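Local coordinates for protein LacI family sugar-binding transcriptional regulator (PDB 4RK0) that binds ribose between its two lobes and probably acts as a sugar-responsive, DNA-binding transcriptional regulator of the LacI family, at residues E36-I41 with L243-I248. Residues are numbered along the deposited sequence; the frame is centred on the assembly and turned at random.
Sequences ENFILI and LLLERI. Unlike the reference sequence in segment 36-41: I41 (reference Met).
L245 sets one methyl, CD2, squarely over a face of the F38 ring in a CH-pi contact, and these two residues bury the most of the 171 Å² shared by the segments. The evidence is geometric: CD2 lies 3.4 Å from the F38 ring centroid, only 12° off the ring normal, and all six F38 ring carbons fall within a narrow range of it, from 3.4 Å at CZ to 3.9 Å at CG. A methyl approaching the rim would give a far wider spread. The L245 side chain has CG anti to the carbonyl carbon (chi1 -78°), and the branching at CG sends its two methyls to different partners: while CD2 lies over the ring face, CD1 reaches the aliphatic part of E36, 3.9 Å from E36 CG. The E36 chain is bent at chi2, and its OE1 lies beside the same L245 CD1 at 4.1 Å, a van der Waals approach and not a polar bond. Three residues further along the helix, I248 meets the ring obliquely, its CD1 4.2 Å from F38 CE2, a looser apolar touch. Contact between the segments is thus essentially apolar, and the modest buried area fits a local packing point.

F38 follows directly on the end of helix 20-35, where N37, with positive phi (62°), is the C-prime residue of a Schellman motif: F38 N bonds to L33 O and N37 N to Y34 O. The chain then enters strand 39-44, an outermost strand of the sheet within this chain, beside strand 9-14, whose I10 touches both F38 and I248. Through L245 and I248, helix 233-249 packs against the turn joining helix 20-35 to that strand, in the periplasmic-binding-protein-like fold, while L40 and I41 continue the sheet antiparallel into the second subunit.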
ATOM      1  N   GLU A  36      23.232  -5.082   1.347  1.00 41.80           N
ATOM      2  CA  GLU A  36      24.350  -5.208   0.414  1.00 34.99           C
ATOM      3  C   GLU A  36      24.634  -3.926  -0.330  1.00 39.36           C
ATOM      4  O   GLU A  36      25.437  -3.920  -1.270  1.00 43.11           O
ATOM      5  CB  GLU A  36      24.032  -6.315  -0.553  1.00 37.74           C
ATOM      6  CG  GLU A  36      23.708  -7.637   0.121  1.00 63.08           C
ATOM      7  CD  GLU A  36      24.799  -8.669  -0.052  1.00110.86           C
ATOM      8  OE1 GLU A  36      25.159  -8.956  -1.214  1.00 74.50           O
ATOM      9  OE2 GLU A  36      25.277  -9.205   0.969  1.00108.79           O
ATOM     10  N   ASN A  37      23.978  -2.834   0.090  1.00 32.61           N
ATOM     11  CA  ASN A  37      24.112  -1.509  -0.540  1.00 52.26           C
ATOM     12  C   ASN A  37      23.656  -1.459  -2.012  1.00 49.09           C
ATOM     13  O   ASN A  37      24.166  -0.654  -2.805  1.00 52.97           O
ATOM     14  CB  ASN A  37      25.537  -0.945  -0.379  1.00 65.73           C
ATOM     15  CG  ASN A  37      25.830  -0.483   1.037  1.00107.70           C
ATOM     16  OD1 ASN A  37      26.926  -0.708   1.548  1.00 69.51           O
ATOM     17  ND2 ASN A  37      24.852   0.166   1.681  1.00 51.35           N
ATOM     18  N   PHE A  38      22.683  -2.306  -2.357  1.00 35.28           N
ATOM     19  CA  PHE A  38      21.995  -2.199  -3.655  1.00 33.32           C
ATOM     20  C   PHE A  38      20.834  -1.230  -3.570  1.00 38.78           C
ATOM     21  O   PHE A  38      20.143  -1.162  -2.542  1.00 35.18           O
ATOM     22  CB  PHE A  38      21.509  -3.562  -4.122  1.00 38.48           C
ATOM     23  CG  PHE A  38      22.594  -4.398  -4.737  1.00 43.34           C
ATOM     24  CD1 PHE A  38      23.543  -5.016  -3.930  1.00 72.78           C
ATOM     25  CD2 PHE A  38      22.685  -4.553  -6.136  1.00 34.04           C
ATOM     26  CE1 PHE A  38      24.552  -5.787  -4.485  1.00 52.04           C
ATOM     27  CE2 PHE A  38      23.696  -5.326  -6.695  1.00 62.23           C
ATOM     28  CZ  PHE A  38      24.626  -5.947  -5.866  1.00 50.74           C
ATOM     29  N   ILE A  39      20.627  -0.468  -4.643  1.00 35.31           N
ATOM     30  CA  ILE A  39      19.497   0.443  -4.713  1.00 29.81           C
ATOM     31  C   ILE A  39      18.389  -0.127  -5.629  1.00 47.54           C
ATOM     32  O   ILE A  39      18.665  -0.811  -6.612  1.00 36.99           O
ATOM     33  CB  ILE A  39      19.914   1.878  -5.124  1.00 64.46           C
ATOM     34  CG1 ILE A  39      20.518   1.913  -6.517  1.00 59.27           C
ATOM     35  CG2 ILE A  39      20.913   2.452  -4.127  1.00 50.80           C
ATOM     36  CD1 ILE A  39      20.826   3.314  -7.007  1.00 66.95           C
ATOM     37  N   LEU A  40      17.137   0.140  -5.264  1.00 29.83           N
ATOM     38  CA  LEU A  40      15.974  -0.435  -5.923  1.00 32.95           C
ATOM     39  C   LEU A  40      15.421   0.592  -6.887  1.00 29.47           C
ATOM     40  O   LEU A  40      15.055   1.690  -6.484  1.00 33.85           O
ATOM     41  CB  LEU A  40      14.908  -0.812  -4.879  1.00 37.63           C
ATOM     42  CG  LEU A  40      13.677  -1.639  -5.342  1.00 31.09           C
ATOM     43  CD1 LEU A  40      13.078  -2.410  -4.179  1.00 40.88           C
ATOM     44  CD2 LEU A  40      12.622  -0.772  -6.009  1.00 43.73           C
ATOM     45  N   ILE A  41      15.423   0.243  -8.163  1.00 29.19           N
ATOM     46  CA  ILE A  41      14.787   1.058  -9.205  1.00 28.99           C
ATOM     47  C   ILE A  41      13.347   0.584  -9.320  1.00 26.26           C
ATOM     48  O   ILE A  41      13.107  -0.562  -9.633  1.00 29.77           O
ATOM     49  CB  ILE A  41      15.485   0.845 -10.574  1.00 39.49           C
ATOM     50  CG1 ILE A  41      16.969   1.207 -10.500  1.00 48.87           C
ATOM     51  CG2 ILE A  41      14.768   1.620 -11.676  1.00 41.72           C
ATOM     52  CD1 ILE A  41      17.274   2.572  -9.939  1.00 48.35           C
ATOM     53  N   LEU A 243      18.082 -14.755  -4.289  1.00 40.46           N
ATOM     54  CA  LEU A 243      18.455 -15.519  -5.472  1.00 34.24           C
ATOM     55  C   LEU A 243      19.012 -14.668  -6.576  1.00 35.20           C
ATOM     56  O   LEU A 243      19.934 -15.093  -7.263  1.00 49.50           O
ATOM     57  CB  LEU A 243      17.290 -16.345  -5.969  1.00 27.35           C
ATOM     58  CG  LEU A 243      16.931 -17.569  -5.140  1.00 46.03           C
ATOM     59  CD1 LEU A 243      15.836 -18.301  -5.862  1.00 36.47           C
ATOM     60  CD2 LEU A 243      18.120 -18.493  -4.912  1.00 76.97           C
ATOM     61  N   LEU A 244      18.519 -13.441  -6.734  1.00 38.98           N
ATOM     62  CA  LEU A 244      19.043 -12.583  -7.790  1.00 41.41           C
ATOM     63  C   LEU A 244      20.439 -12.125  -7.448  1.00 55.46           C
ATOM     64  O   LEU A 244      21.314 -12.123  -8.297  1.00 32.50           O
ATOM     65  CB  LEU A 244      18.142 -11.366  -8.048  1.00 40.74           C
ATOM     66  CG  LEU A 244      18.606 -10.361  -9.104  1.00 37.13           C
ATOM     67  CD1 LEU A 244      18.743 -11.015 -10.478  1.00 35.94           C
ATOM     68  CD2 LEU A 244      17.599  -9.215  -9.176  1.00 30.26           C
ATOM     69  N   LEU A 245      20.655 -11.715  -6.208  1.00 35.03           N
ATOM     70  CA  LEU A 245      22.002 -11.279  -5.820  1.00 30.63           C
ATOM     71  C   LEU A 245      23.027 -12.415  -5.915  1.00 39.13           C
ATOM     72  O   LEU A 245      24.226 -12.160  -6.155  1.00 39.89           O
ATOM     73  CB  LEU A 245      21.982 -10.670  -4.422  1.00 33.48           C
ATOM     74  CG  LEU A 245      21.451  -9.229  -4.362  1.00 41.41           C
ATOM     75  CD1 LEU A 245      21.471  -8.744  -2.919  1.00 49.30           C
ATOM     76  CD2 LEU A 245      22.259  -8.285  -5.235  1.00101.05           C
ATOM     77  N   GLU A 246      22.557 -13.653  -5.771  1.00 32.13           N
ATOM     78  CA  GLU A 246      23.420 -14.816  -5.941  1.00 46.22           C
ATOM     79  C   GLU A 246      23.886 -14.961  -7.372  1.00 64.86           C
ATOM     80  O   GLU A 246      25.010 -15.385  -7.602  1.00 40.12           O
ATOM     81  CB  GLU A 246      22.705 -16.103  -5.552  1.00 31.44           C
ATOM     82  CG  GLU A 246      22.814 -16.492  -4.085  1.00 69.05           C
ATOM     83  CD  GLU A 246      21.920 -17.673  -3.712  1.00 40.13           C
ATOM     84  OE1 GLU A 246      21.352 -18.337  -4.610  1.00 69.64           O
ATOM     85  OE2 GLU A 246      21.761 -17.930  -2.504  1.00 61.87           O
ATOM     86  N   ARG A 247      23.022 -14.645  -8.337  1.00 36.95           N
ATOM     87  CA  ARG A 247      23.418 -14.734  -9.738  1.00 31.10           C
ATOM     88  C   ARG A 247      24.342 -13.564 -10.084  1.00 40.00           C
ATOM     89  O   ARG A 247      25.301 -13.707 -10.822  1.00 42.69           O
ATOM     90  CB  ARG A 247      22.191 -14.823 -10.649  1.00 34.95           C
ATOM     91  CG  ARG A 247      22.538 -14.961 -12.121  1.00 35.76           C
ATOM     92  CD  ARG A 247      21.308 -15.377 -12.947  1.00 32.80           C
ATOM     93  NE  ARG A 247      20.724 -16.647 -12.488  1.00 35.91           N
ATOM     94  CZ  ARG A 247      21.219 -17.859 -12.735  1.00 42.04           C
ATOM     95  NH1 ARG A 247      22.344 -17.999 -13.435  1.00 38.65           N
ATOM     96  NH2 ARG A 247      20.607 -18.943 -12.269  1.00 35.68           N
ATOM     97  N   ILE A 248      24.074 -12.411  -9.520  1.00 28.63           N
ATOM     98  CA  ILE A 248      24.914 -11.251  -9.766  1.00 34.55           C
ATOM     99  C   ILE A 248      26.334 -11.588  -9.321  1.00 57.93           C
ATOM    100  O   ILE A 248      27.280 -11.224  -9.985  1.00 37.89           O
ATOM    101  CB  ILE A 248      24.361  -9.983  -9.087  1.00 48.36           C
ATOM    102  CG1 ILE A 248      23.163  -9.461  -9.888  1.00 42.29           C
ATOM    103  CG2 ILE A 248      25.420  -8.898  -8.996  1.00 33.74           C
ATOM    104  CD1 ILE A 248      22.360  -8.407  -9.170  1.00 43.46           C
TER